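Copper chaperone PCu(A)C (Methylosinus trichosporium OB3b, PDB 6P1F) binds copper through its PCu(A)C domain, the part modelled here without metal, and probably acts as a copper chaperone in a methane-oxidizing bacterium. Local coordinates at residues 55-60 and 80-85; 28-33 and 74-79; 39-44 and 65-70. One frame throughout, in Å; residues are numbered along the deposited sequence.

Overall arrangement
From the N terminus, 28-33 opens contact 2, 39-44 opens contact 3 and 55-60 opens contact 1. The chain then returns: 65-70 closes contact 3, 74-79 closes contact 2 and 80-85 closes contact 1. Contact 3 therefore lies wholly within the span of contact 2, whereas contact 1 crosses both. Contact 2 pairs strands 24-33 and 73-89, contact 3 pairs strands 39-45 and 67-69, and contact 1 fastens the end of strand 49-55 to strand 73-89. Side chains connect them: H83 packs on Y28, the I56 and I67 side chains touch, and N33 ND2 reaches P70 O, a probable hydrogen bond.

Contact 1. Residues 55-60 and 80-85; sequences HIAPHL and GGSHVE
H55 and H83 form an antiparallel hydrogen-bonded pair where strand 49-55 ends against strand 73-89, at one end of a cupredoxin-like beta domain. Two backbone bonds define it: H55 N to H83 O, 2.8 Å and nearly straight at 166°, and H83 N back to H55 O at 2.9 Å.

The imidazoles project from the same face of the sheet. Their planes lie only 6° apart, but the rings are slid along each other with centroids 4.6 Å apart, so overlap is slight. H55 CB sits over one face of the H83 ring, offset toward the rim, 3.8 Å from the centroid, a CH-pi contact.

Each ring is fixed by an in-plane bond at its edge. H55 ND1 donates to L60 O at 2.8 Å. H83 has CG between its backbone N and carbonyl carbon (chi1 65°), which places the ring where H83 ND1 can donate to G81 O at 3.0 Å. With both ND1 atoms used as donors, the NE2 atoms are probably the ones offered to metal; H55, H59, H83 and E85 have been seen to bind zinc in this protein, though no metal is bound to the chain here. E85 OE1 is here salt-bridged to R24. With an alanine at H55, L60 O would probably lose its imidazole donor and the H83 ring its parallel neighbour.

Apolar and solvent contacts complete the loop. L60 CD2 rests 3.6 Å from S82 CA, and one water joins A57 N to S82 OG, lying 2.8 Å from that OG.

Contact 2. Residues 28-33 and 74-79; sequences YMLVVN and RVTMAP
V31 and V75 exchange two backbone hydrogen bonds, V75 N to V31 O at 2.8 Å and V31 N to V75 O at 2.9 Å. They mark an antiparallel hydrogen-bonded pair joining two neighbouring strands of the cupredoxin-like domain; V32 and R74 follow as a non-hydrogen-bonded pair. Two residues the other way the regular pattern stops. M29 N finds the sulfur of M77 rather than a backbone carbonyl, in a weak hydrogen bond with M29 N 3.5 Å from M77 SD. The side chain of M77 aims at segment 28-33 and, with CG anti to its carbonyl carbon (chi1 -63°) and an extended chain beyond, carries SD alongside the M29 backbone. Its terminal methyl then meets the M29 side chain, M77 CE lying 3.9 Å from M29 CG.

Y28 and P79 make the next contact. The proline lies across one face of the phenol ring, with P79 CD 3.7 Å from the Y28 ring centroid and close to the ring normal, a CH-pi contact. The hydroxyl of Y28 bonds to Q26, and the Y28 side chain also packs against H83, a residue seen to bind zinc in this protein.

R74 is folded back over the opposite sheet face from V31 and V75. Its chain bends at chi3 (52°), which brings the guanidinium beneath a methyl: V32 CG2 sits over one of its faces, 4.0 Å above the plane. L30 CD2 approaches R74 NH1 obliquely at 3.8 Å, while L30 CD1 reaches V75 O.

No helix takes part. Strand 8-16 pairs with the other edge of strand 24-33, W14 meeting Y28, while across the core V31 and V75 touch L69 on strand 67-69 and M29 touches L41 on strand 39-45.

Contact 3. Residues 39-44 and 65-70; sequences DRLIGV and DAIYLP
R40 and Y68 lie opposite each other as a non-hydrogen-bonded pair, with the hydrogen-bonded pairs D39-L69 and L41-I67 flanking them. The R40 chain leaves with CG anti to the backbone N (chi1 -167°), runs straight through chi2, then bends at chi3. This turns the guanidinium so that Y68 CD1 lies over one of its faces, R40 NH1 being 3.8 Å from that Y68 CD1. The two planes are 42° apart, hence an oblique contact and not a stack. R40 also makes a long, weak ion pair with E106, and its CG passes 4.1 Å from A66 CB.

On the D39, L41, I67 and L69 face the side chains are buried. L41 and I67 run alongside each other and meet at their ends, L41 CD2 being 4.2 Å from I67 CD1; L41 reaches there with CG anti to its N (chi1 175°). L69 has CB 3.5 Å from D39 O. The D39 carboxylate swings away from strand 67-69, and three backbone N-H groups hold it: R40 N lies 2.7 Å from D39 OD1, met on the anti side, while K107 N also binds OD1 and A108 N binds OD2.

Among the backbone bonds, L69 N to D39 O is 2.8 Å and I67 N to L41 O is 2.9 Å. Past I42 and A66, whose CA atoms still face each other, the backbones separate, and one water donates to both I42 O and D65 O. I42 and G43 both face V104 on strand 98-105, a classic beta bulge beside this short antiparallel edge pairing of a cupredoxin-like beta sandwich.

Contact 1. Residues 55-60 and 80-85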
loop_
_atom_site.group_PDB
_atom_site.type_symbol
_atom_site.label_atom_id
_atom_site.label_comp_id
_atom_site.label_asym_id
_atom_site.label_seq_id
_atom_site.Cartn_x
_atom_site.Cartn_y
_atom_site.Cartn_z
ATOM N N HIS A 55 -6.532 -0.559 6.200
ATOM C CA HIS A 55 -7.960 -0.356 6.408
ATOM C C HIS A 55 -8.700 -0.896 5.205
ATOM O O HIS A 55 -8.660 -0.309 4.142
ATOM C CB HIS A 55 -8.259 1.123 6.600
ATOM C CG HIS A 55 -7.650 1.704 7.831
ATOM N ND1 HIS A 55 -8.389 1.952 8.966
ATOM C CD2 HIS A 55 -6.385 2.084 8.114
ATOM C CE1 HIS A 55 -7.608 2.476 9.893
ATOM N NE2 HIS A 55 -6.389 2.566 9.404
ATOM N N ILE A 56 -9.361 -2.034 5.365
ATOM C CA ILE A 56 -9.961 -2.677 4.209
ATOM C C ILE A 56 -11.399 -3.034 4.515
ATOM O O ILE A 56 -11.794 -3.119 5.676
ATOM C CB ILE A 56 -9.174 -3.944 3.772
ATOM C CG1 ILE A 56 -9.233 -5.013 4.857
ATOM C CG2 ILE A 56 -7.708 -3.591 3.414
ATOM C CD1 ILE A 56 -8.708 -6.363 4.391
ATOM N N ALA A 57 -12.195 -3.195 3.471
ATOM C CA ALA A 57 -13.611 -3.509 3.630
ATOM C C ALA A 57 -13.807 -4.975 3.978
ATOM O O ALA A 57 -12.989 -5.828 3.623
ATOM C CB ALA A 57 -14.366 -3.152 2.350
ATOM N N PRO A 58 -14.886 -5.284 4.710
ATOM C CA PRO A 58 -15.784 -4.299 5.313
ATOM C C PRO A 58 -15.214 -3.764 6.631
ATOM O O PRO A 58 -14.238 -4.328 7.141
ATOM C CB PRO A 58 -17.057 -5.107 5.549
ATOM C CG PRO A 58 -16.549 -6.493 5.821
ATOM C CD PRO A 58 -15.322 -6.669 4.965
ATOM N N HIS A 59 -15.823 -2.694 7.138
ATOM C CA HIS A 59 -15.447 -2.025 8.385
ATOM C C HIS A 59 -14.112 -1.326 8.261
ATOM O O HIS A 59 -13.084 -1.776 8.763
ATOM C CB HIS A 59 -15.484 -3.014 9.552
ATOM C CG HIS A 59 -16.844 -3.575 9.752
ATOM N ND1 HIS A 59 -17.170 -4.881 9.479
ATOM C CD2 HIS A 59 -17.997 -2.954 10.096
ATOM C CE1 HIS A 59 -18.469 -5.056 9.678
ATOM N NE2 HIS A 59 -18.988 -3.908 10.062
ATOM N N LEU A 60 -14.176 -0.177 7.612
ATOM C CA LEU A 60 -12.990 0.580 7.246
ATOM C C LEU A 60 -12.325 1.272 8.424
ATOM O O LEU A 60 -11.151 1.678 8.335
ATOM C CB LEU A 60 -13.336 1.610 6.158
ATOM C CG LEU A 60 -13.516 1.048 4.749
ATOM C CD1 LEU A 60 -14.026 2.158 3.826
ATOM C CD2 LEU A 60 -12.170 0.468 4.245
ATOM N N GLY A 80 -11.088 7.742 1.021
ATOM C CA GLY A 80 -12.457 7.470 1.418
ATOM C C GLY A 80 -12.869 6.013 1.384
ATOM O O GLY A 80 -13.965 5.655 1.839
ATOM N N GLY A 81 -11.989 5.162 0.871
ATOM C CA GLY A 81 -12.278 3.752 0.758
ATOM C C GLY A 81 -11.162 2.983 1.451
ATOM O O GLY A 81 -10.586 3.474 2.424
ATOM N N SER A 82 -10.878 1.788 0.965
ATOM C CA SER A 82 -9.774 1.004 1.546
ATOM C C SER A 82 -8.444 1.722 1.336
ATOM O O SER A 82 -8.251 2.399 0.348
ATOM C CB SER A 82 -9.724 -0.387 0.918
ATOM O OG SER A 82 -10.994 -1.032 1.068
ATOM N N HIS A 83 -7.504 1.558 2.253
ATOM C CA HIS A 83 -6.266 2.324 2.127
ATOM C C HIS A 83 -5.276 1.787 3.123
ATOM O O HIS A 83 -5.629 1.011 4.033
ATOM C CB HIS A 83 -6.499 3.829 2.387
ATOM C CG HIS A 83 -6.918 4.151 3.791
ATOM N ND1 HIS A 83 -8.231 4.066 4.206
ATOM C CD2 HIS A 83 -6.202 4.555 4.860
ATOM C CE1 HIS A 83 -8.301 4.408 5.484
ATOM N NE2 HIS A 83 -7.097 4.722 5.901
ATOM N N VAL A 84 -4.034 2.201 2.950
ATOM C CA VAL A 84 -2.990 1.906 3.899
ATOM C C VAL A 84 -2.587 3.173 4.633
ATOM O O VAL A 84 -2.351 4.186 3.994
ATOM C CB VAL A 84 -1.756 1.351 3.186
ATOM C CG1 VAL A 84 -0.723 0.873 4.209
ATOM C CG2 VAL A 84 -2.151 0.252 2.217
ATOM N N GLU A 85 -2.495 3.132 5.956
ATOM C CA GLU A 85 -1.908 4.258 6.666
ATOM C C GLU A 85 -0.435 3.976 6.921
ATOM O O GLU A 85 -0.087 2.915 7.425
ATOM C CB GLU A 85 -2.629 4.519 7.990
ATOM C CG GLU A 85 -3.899 5.301 7.812
ATOM C CD GLU A 85 -4.035 6.382 8.854
ATOM O OE1 GLU A 85 -4.548 6.061 9.944
ATOM O OE2 GLU A 85 -3.614 7.536 8.584
HETATM O O HOH W 1 -11.285 -3.677 0.372
#

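Contact 2. Residues 28-33 and 74-79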
loop_
_atom_site.group_PDB
_atom_site.type_symbol
_atom_site.label_atom_id
_atom_site.label_comp_id
_atom_site.label_asym_id
_atom_site.label_seq_id
_atom_site.Cartn_x
_atom_site.Cartn_y
_atom_site.Cartn_z
ATOM N N TYR A 28 -2.320 4.194 -1.447
ATOM C CA TYR A 28 -3.370 3.508 -2.154
ATOM C C TYR A 28 -2.796 2.672 -3.276
ATOM O O TYR A 28 -1.974 3.159 -4.028
ATOM C CB TYR A 28 -4.361 4.513 -2.747
ATOM C CG TYR A 28 -4.760 5.605 -1.791
ATOM C CD1 TYR A 28 -5.784 5.403 -0.864
ATOM C CD2 TYR A 28 -4.096 6.820 -1.804
ATOM C CE1 TYR A 28 -6.147 6.424 0.004
ATOM C CE2 TYR A 28 -4.456 7.839 -0.958
ATOM C CZ TYR A 28 -5.493 7.627 -0.052
ATOM O OH TYR A 28 -5.890 8.613 0.822
ATOM N N MET A 29 -3.176 1.410 -3.356
ATOM C CA MET A 29 -2.716 0.574 -4.453
ATOM C C MET A 29 -3.760 -0.476 -4.736
ATOM O O MET A 29 -4.457 -0.923 -3.831
ATOM C CB MET A 29 -1.387 -0.104 -4.107
ATOM C CG MET A 29 -1.444 -0.933 -2.811
ATOM S SD MET A 29 0.237 -1.496 -2.352
ATOM C CE MET A 29 -0.090 -2.240 -0.735
ATOM N N LEU A 30 -3.850 -0.890 -5.992
ATOM C CA LEU A 30 -4.722 -1.998 -6.353
ATOM C C LEU A 30 -3.931 -3.273 -6.205
ATOM O O LEU A 30 -2.879 -3.414 -6.841
ATOM C CB LEU A 30 -5.208 -1.798 -7.801
ATOM C CG LEU A 30 -5.879 -2.978 -8.508
ATOM C CD1 LEU A 30 -7.044 -3.519 -7.711
ATOM C CD2 LEU A 30 -6.369 -2.445 -9.850
ATOM N N VAL A 31 -4.378 -4.172 -5.328
ATOM C CA VAL A 31 -3.670 -5.440 -5.142
ATOM C C VAL A 31 -4.504 -6.562 -5.722
ATOM O O VAL A 31 -5.690 -6.694 -5.409
ATOM C CB VAL A 31 -3.428 -5.715 -3.649
ATOM C CG1 VAL A 31 -2.665 -7.038 -3.462
ATOM C CG2 VAL A 31 -2.666 -4.559 -3.003
ATOM N N VAL A 32 -3.902 -7.390 -6.561
ATOM C CA VAL A 32 -4.682 -8.428 -7.208
ATOM C C VAL A 32 -4.045 -9.780 -6.944
ATOM O O VAL A 32 -2.841 -9.946 -7.109
ATOM C CB VAL A 32 -4.779 -8.201 -8.739
ATOM C CG1 VAL A 32 -5.473 -9.360 -9.381
ATOM C CG2 VAL A 32 -5.514 -6.881 -9.061
ATOM N N ASN A 33 -4.830 -10.724 -6.432
ATOM C CA ASN A 33 -4.335 -12.095 -6.332
ATOM C C ASN A 33 -4.976 -12.936 -7.415
ATOM O O ASN A 33 -6.170 -13.253 -7.340
ATOM C CB ASN A 33 -4.639 -12.692 -4.947
ATOM C CG ASN A 33 -4.144 -14.131 -4.830
ATOM O OD1 ASN A 33 -3.230 -14.540 -5.549
ATOM N ND2 ASN A 33 -4.706 -14.900 -3.876
ATOM N N ARG A 74 -9.297 -9.125 -5.368
ATOM C CA ARG A 74 -8.544 -7.888 -5.417
ATOM C C ARG A 74 -8.945 -6.982 -4.266
ATOM O O ARG A 74 -10.046 -7.092 -3.691
ATOM C CB ARG A 74 -8.763 -7.187 -6.744
ATOM C CG ARG A 74 -10.176 -6.669 -6.905
ATOM C CD ARG A 74 -10.279 -5.808 -8.157
ATOM N NE ARG A 74 -9.743 -6.542 -9.299
ATOM C CZ ARG A 74 -9.346 -5.991 -10.447
ATOM N NH1 ARG A 74 -9.398 -4.668 -10.604
ATOM N NH2 ARG A 74 -8.861 -6.764 -11.410
ATOM N N VAL A 75 -8.022 -6.114 -3.904
ATOM C CA VAL A 75 -8.292 -5.010 -3.001
ATOM C C VAL A 75 -8.118 -3.726 -3.785
ATOM O O VAL A 75 -7.030 -3.460 -4.303
ATOM C CB VAL A 75 -7.365 -5.024 -1.787
ATOM C CG1 VAL A 75 -7.606 -3.794 -0.913
ATOM C CG2 VAL A 75 -7.575 -6.319 -0.989
ATOM N N THR A 76 -9.197 -2.938 -3.901
ATOM C CA THR A 76 -9.125 -1.641 -4.591
ATOM C C THR A 76 -9.029 -0.559 -3.502
ATOM O O THR A 76 -9.700 -0.632 -2.489
ATOM C CB THR A 76 -10.334 -1.396 -5.506
ATOM O OG1 THR A 76 -10.450 -2.482 -6.447
ATOM C CG2 THR A 76 -10.133 -0.120 -6.290
ATOM N N MET A 77 -8.152 0.419 -3.692
ATOM C CA MET A 77 -7.935 1.437 -2.673
ATOM C C MET A 77 -8.078 2.825 -3.273
ATOM O O MET A 77 -7.623 3.056 -4.412
ATOM C CB MET A 77 -6.550 1.308 -2.072
ATOM C CG MET A 77 -6.300 -0.007 -1.345
ATOM S SD MET A 77 -4.734 0.079 -0.498
ATOM C CE MET A 77 -4.367 -1.659 -0.290
ATOM N N ALA A 78 -8.630 3.749 -2.490
ATOM C CA ALA A 78 -8.761 5.142 -2.909
ATOM C C ALA A 78 -9.116 5.958 -1.688
ATOM O O ALA A 78 -9.589 5.402 -0.682
ATOM C CB ALA A 78 -9.827 5.287 -3.999
ATOM N N PRO A 79 -8.867 7.268 -1.745
ATOM C CA PRO A 79 -9.293 8.084 -0.596
ATOM C C PRO A 79 -10.787 7.906 -0.257
ATOM O O PRO A 79 -11.644 7.910 -1.141
ATOM C CB PRO A 79 -9.020 9.526 -1.067
ATOM C CG PRO A 79 -7.903 9.383 -2.074
ATOM C CD PRO A 79 -8.034 8.016 -2.714
#

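Contact 3. Residues 39-44 and 65-70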
loop_
_atom_site.group_PDB
_atom_site.type_symbol
_atom_site.label_atom_id
_atom_site.label_comp_id
_atom_site.label_asym_id
_atom_site.label_seq_id
_atom_site.Cartn_x
_atom_site.Cartn_y
_atom_site.Cartn_z
ATOM N N ASP A 39 -3.384 -15.676 -0.609
ATOM C CA ASP A 39 -2.073 -15.172 -0.249
ATOM C C ASP A 39 -2.291 -14.189 0.911
ATOM O O ASP A 39 -3.418 -13.951 1.327
ATOM C CB ASP A 39 -1.372 -14.470 -1.442
ATOM C CG ASP A 39 0.151 -14.518 -1.351
ATOM O OD1 ASP A 39 0.711 -14.536 -0.247
ATOM O OD2 ASP A 39 0.805 -14.497 -2.421
ATOM N N ARG A 40 -1.209 -13.639 1.433
ATOM C CA ARG A 40 -1.316 -12.654 2.521
ATOM C C ARG A 40 -0.213 -11.650 2.362
ATOM O O ARG A 40 0.935 -12.030 2.250
ATOM C CB ARG A 40 -1.199 -13.335 3.901
ATOM C CG ARG A 40 -1.623 -12.421 5.068
ATOM C CD ARG A 40 -1.495 -13.151 6.419
ATOM N NE ARG A 40 -1.598 -14.583 6.187
ATOM C CZ ARG A 40 -2.678 -15.305 6.443
ATOM N NH1 ARG A 40 -3.742 -14.738 7.011
ATOM N NH2 ARG A 40 -2.674 -16.598 6.163
ATOM N N LEU A 41 -0.581 -10.367 2.349
ATOM C CA LEU A 41 0.405 -9.297 2.396
ATOM C C LEU A 41 0.795 -9.116 3.838
ATOM O O LEU A 41 -0.014 -8.622 4.626
ATOM C CB LEU A 41 -0.182 -8.010 1.819
ATOM C CG LEU A 41 0.749 -6.794 1.930
ATOM C CD1 LEU A 41 2.101 -7.013 1.356
ATOM C CD2 LEU A 41 0.086 -5.601 1.257
ATOM N N ILE A 42 1.978 -9.587 4.209
ATOM C CA ILE A 42 2.349 -9.637 5.630
ATOM C C ILE A 42 3.372 -8.598 6.097
ATOM O O ILE A 42 3.644 -8.483 7.284
ATOM C CB ILE A 42 2.900 -11.017 6.006
ATOM C CG1 ILE A 42 4.175 -11.338 5.232
ATOM C CG2 ILE A 42 1.863 -12.092 5.766
ATOM C CD1 ILE A 42 4.849 -12.599 5.722
ATOM N N GLY A 43 3.949 -7.840 5.183
ATOM C CA GLY A 43 4.932 -6.859 5.592
ATOM C C GLY A 43 5.105 -5.784 4.560
ATOM O O GLY A 43 4.898 -6.023 3.358
ATOM N N VAL A 44 5.484 -4.593 5.029
ATOM C CA VAL A 44 5.861 -3.502 4.140
ATOM C C VAL A 44 7.140 -2.934 4.704
ATOM O O VAL A 44 7.138 -2.359 5.786
ATOM C CB VAL A 44 4.798 -2.426 4.059
ATOM C CG1 VAL A 44 5.276 -1.272 3.205
ATOM C CG2 VAL A 44 3.486 -3.011 3.524
ATOM N N ASP A 65 -2.725 -5.486 10.390
ATOM C CA ASP A 65 -1.325 -5.294 9.982
ATOM C C ASP A 65 -0.861 -6.234 8.885
ATOM O O ASP A 65 0.341 -6.318 8.589
ATOM C CB ASP A 65 -0.414 -5.404 11.222
ATOM C CG ASP A 65 -0.238 -6.806 11.706
ATOM O OD1 ASP A 65 -0.939 -7.729 11.257
ATOM O OD2 ASP A 65 0.643 -6.973 12.581
ATOM N N ALA A 66 -1.826 -6.905 8.275
ATOM C CA ALA A 66 -1.612 -7.766 7.121
ATOM C C ALA A 66 -2.909 -7.738 6.326
ATOM O O ALA A 66 -3.932 -7.280 6.829
ATOM C CB ALA A 66 -1.246 -9.176 7.536
ATOM N N ILE A 67 -2.871 -8.178 5.078
ATOM C CA ILE A 67 -4.110 -8.333 4.342
ATOM C C ILE A 67 -4.210 -9.774 3.887
ATOM O O ILE A 67 -3.331 -10.229 3.175
ATOM C CB ILE A 67 -4.174 -7.441 3.086
ATOM C CG1 ILE A 67 -3.963 -5.962 3.408
ATOM C CG2 ILE A 67 -5.514 -7.644 2.368
ATOM C CD1 ILE A 67 -3.943 -5.081 2.136
ATOM N N TYR A 68 -5.252 -10.494 4.307
ATOM C CA TYR A 68 -5.510 -11.789 3.696
ATOM C C TYR A 68 -6.182 -11.568 2.342
ATOM O O TYR A 68 -7.177 -10.854 2.222
ATOM C CB TYR A 68 -6.402 -12.645 4.613
ATOM C CG TYR A 68 -6.866 -13.963 4.027
ATOM C CD1 TYR A 68 -6.040 -15.091 4.035
ATOM C CD2 TYR A 68 -8.142 -14.091 3.501
ATOM C CE1 TYR A 68 -6.488 -16.308 3.538
ATOM C CE2 TYR A 68 -8.595 -15.297 3.010
ATOM C CZ TYR A 68 -7.761 -16.397 3.018
ATOM O OH TYR A 68 -8.251 -17.583 2.522
ATOM N N LEU A 69 -5.605 -12.181 1.323
ATOM C CA LEU A 69 -6.115 -12.124 -0.029
ATOM C C LEU A 69 -6.680 -13.453 -0.482
ATOM O O LEU A 69 -5.907 -14.355 -0.770
ATOM C CB LEU A 69 -4.970 -11.757 -0.967
ATOM C CG LEU A 69 -4.296 -10.453 -0.564
ATOM C CD1 LEU A 69 -2.885 -10.402 -1.140
ATOM C CD2 LEU A 69 -5.160 -9.338 -1.130
ATOM N N PRO A 70 -8.007 -13.586 -0.555
ATOM C CA PRO A 70 -8.642 -14.809 -1.059
ATOM C C PRO A 70 -8.162 -15.117 -2.471
ATOM O O PRO A 70 -7.679 -14.204 -3.154
ATOM C CB PRO A 70 -10.133 -14.467 -1.068
ATOM C CG PRO A 70 -10.279 -13.406 -0.057
ATOM C CD PRO A 70 -8.992 -12.626 -0.018
HETATM O O HOH W 2 1.829 -8.800 9.752
#